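Local coordinates for protein aldehyde dehydrogenase (Staphylococcus aureus, PDB 6K10) that oxidises 4,4'-diaponeurosporen-4-al to 4,4'-diaponeurosporenoic acid with NAD+, a step in the biosynthesis of the carotenoid staphyloxanthin, at residues V128-I133 with G420-K425. The protein carries 1 engineered substitution. Numbering follows the deposited sequence.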
loop_
_atom_site.group_PDB
_atom_site.type_symbol
_atom_site.label_atom_id
_atom_site.label_comp_id
_atom_site.label_asym_id
_atom_site.label_seq_id
_atom_site.Cartn_x
_atom_site.Cartn_y
_atom_site.Cartn_z
ATOM N N VAL A 128 1.779 15.551 -12.623
ATOM C CA VAL A 128 3.188 15.577 -12.243
ATOM C C VAL A 128 3.369 16.104 -10.824
ATOM O O VAL A 128 4.071 15.497 -10.009
ATOM C CB VAL A 128 4.006 16.412 -13.258
ATOM C CG1 VAL A 128 5.345 16.825 -12.650
ATOM C CG2 VAL A 128 4.247 15.636 -14.541
ATOM N N PHE A 129 2.707 17.216 -10.495
ATOM C CA PHE A 129 3.118 17.966 -9.313
ATOM C C PHE A 129 2.395 17.566 -8.033
ATOM O O PHE A 129 2.980 17.692 -6.950
ATOM C CB PHE A 129 2.975 19.467 -9.580
ATOM C CG PHE A 129 4.050 20.011 -10.489
ATOM C CD1 PHE A 129 5.273 20.376 -9.963
ATOM C CD2 PHE A 129 3.855 20.130 -11.853
ATOM C CE1 PHE A 129 6.280 20.858 -10.769
ATOM C CE2 PHE A 129 4.865 20.613 -12.668
ATOM C CZ PHE A 129 6.078 20.980 -12.125
ATOM N N GLU A 130 1.154 17.065 -8.107
ATOM C CA GLU A 130 0.544 16.550 -6.885
ATOM C C GLU A 130 1.299 15.336 -6.336
ATOM O O GLU A 130 1.571 15.303 -5.126
ATOM C CB GLU A 130 -0.946 16.263 -7.098
ATOM C CG GLU A 130 -1.615 15.675 -5.864
ATOM C CD GLU A 130 -1.363 16.504 -4.608
ATOM O OE1 GLU A 130 -1.137 15.906 -3.531
ATOM O OE2 GLU A 130 -1.391 17.750 -4.687
ATOM N N PRO A 131 1.678 14.336 -7.147
ATOM C CA PRO A 131 2.603 13.324 -6.601
ATOM C C PRO A 131 3.918 13.914 -6.126
ATOM O O PRO A 131 4.420 13.518 -5.065
ATOM C CB PRO A 131 2.807 12.349 -7.772
ATOM C CG PRO A 131 1.705 12.605 -8.702
ATOM C CD PRO A 131 1.306 14.035 -8.541
ATOM N N LEU A 132 4.480 14.866 -6.876
ATOM C CA LEU A 132 5.778 15.430 -6.514
ATOM C C LEU A 132 5.741 16.087 -5.139
ATOM O O LEU A 132 6.685 15.946 -4.350
ATOM C CB LEU A 132 6.223 16.445 -7.565
ATOM C CG LEU A 132 7.621 17.024 -7.337
ATOM C CD1 LEU A 132 8.680 15.943 -7.512
ATOM C CD2 LEU A 132 7.894 18.208 -8.252
ATOM N N ILE A 133 4.665 16.820 -4.842
ATOM C CA ILE A 133 4.518 17.433 -3.524
ATOM C C ILE A 133 4.660 16.378 -2.437
ATOM O O ILE A 133 5.389 16.560 -1.457
ATOM C CB ILE A 133 3.169 18.165 -3.415
ATOM C CG1 ILE A 133 3.110 19.342 -4.388
ATOM C CG2 ILE A 133 2.954 18.652 -1.998
ATOM C CD1 ILE A 133 1.702 19.826 -4.650
ATOM N N GLY A 420 -3.301 1.806 -4.554
ATOM C CA GLY A 420 -2.718 2.970 -3.921
ATOM C C GLY A 420 -3.608 4.193 -4.062
ATOM O O GLY A 420 -4.647 4.176 -4.720
ATOM N N ARG A 421 -3.177 5.285 -3.428
ATOM C CA ARG A 421 -3.998 6.488 -3.349
ATOM C C ARG A 421 -3.125 7.686 -3.007
ATOM O O ARG A 421 -2.004 7.534 -2.527
ATOM C CB ARG A 421 -5.108 6.317 -2.311
ATOM C CG ARG A 421 -4.605 6.401 -0.877
ATOM C CD ARG A 421 -4.735 5.078 -0.149
ATOM N NE ARG A 421 -4.350 5.188 1.257
ATOM C CZ ARG A 421 -5.188 4.990 2.268
ATOM N NH1 ARG A 421 -4.767 5.110 3.520
ATOM N NH2 ARG A 421 -6.455 4.679 2.023
ATOM N N TYR A 422 -3.655 8.881 -3.262
ATOM C CA TYR A 422 -2.938 10.114 -2.928
ATOM C C TYR A 422 -3.943 11.256 -2.802
ATOM O O TYR A 422 -5.147 11.024 -2.662
ATOM C CB TYR A 422 -1.820 10.406 -3.942
ATOM C CG TYR A 422 -2.249 10.836 -5.333
ATOM C CD1 TYR A 422 -3.022 10.009 -6.140
ATOM C CD2 TYR A 422 -1.847 12.061 -5.858
ATOM C CE1 TYR A 422 -3.397 10.396 -7.420
ATOM C CE2 TYR A 422 -2.217 12.458 -7.135
ATOM C CZ TYR A 422 -2.992 11.623 -7.912
ATOM O OH TYR A 422 -3.361 12.015 -9.180
ATOM N N HIS A 423 -3.424 12.488 -2.878
ATOM C CA HIS A 423 -4.055 13.750 -2.486
ATOM C C HIS A 423 -3.849 14.055 -1.010
ATOM O O HIS A 423 -3.992 13.175 -0.153
ATOM C CB HIS A 423 -5.557 13.809 -2.799
ATOM C CG HIS A 423 -5.864 13.939 -4.252
ATOM N ND1 HIS A 423 -7.147 14.113 -4.725
ATOM C CD2 HIS A 423 -5.058 13.918 -5.338
ATOM C CE1 HIS A 423 -7.117 14.208 -6.041
ATOM N NE2 HIS A 423 -5.862 14.089 -6.438
ATOM N N GLY A 424 -3.515 15.311 -0.715
ATOM C CA GLY A 424 -3.354 15.735 0.668
ATOM C C GLY A 424 -2.282 14.949 1.379
ATOM O O GLY A 424 -1.196 14.711 0.835
ATOM N N LYS A 425 -2.589 14.528 2.611
ATOM C CA LYS A 425 -1.634 13.734 3.378
ATOM C C LYS A 425 -1.394 12.365 2.752
ATOM O O LYS A 425 -0.328 11.769 2.961
ATOM C CB LYS A 425 -2.119 13.592 4.824
ATOM C CG LYS A 425 -1.129 12.880 5.737
ATOM C CD LYS A 425 -1.565 12.870 7.189
ATOM C CE LYS A 425 -0.510 12.194 8.055
ATOM N NZ LYS A 425 -0.425 10.722 7.805
#
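E130 and P131, on a helix kinked at the proline, face H423 and Y422 of a loop, and the E130 and H423 CA atoms lie 7.0 Å apart. No hydrogen bond joins the two segments. E130 supplies most of the helix side of the contact, and Y422 most of the loop side. The E130 CG stands anti to the backbone N (chi1 178°), which carries the chain out to the loop. There CG meets the rim of the Y422 ring from the side, 3.5 Å from CE2, and lies 3.9 Å from H423 CD2. P131 adds apolar packing, with CD 4.1 Å from Y422 CE2. H423 CD2 sits above one face of the Y422 ring, nearer its border than its centre.

The E130 chain bends at chi2 (52°), and OE1 comes to 3.8 Å from H423 CA. E130 is buried, and both its carboxylate oxygens are bonded, OE1 to the hydroxyl of S427 and OE2 to that of S77. S427 OG also bonds H423 N, linking carboxylate and loop.

The contact lies beside the predicted active site, with the Y422 side chain about 3 Å from that of E217. F192 of strand 190-194 meets Y422 edge-to-face. The loop joins strand 418-419 to helix 425-430. Helix 126-138 connects parallel strands 104-118 and 141-145, consistent with a Rossmann-like coenzyme domain, and packs on helices 63-89 and 151-164.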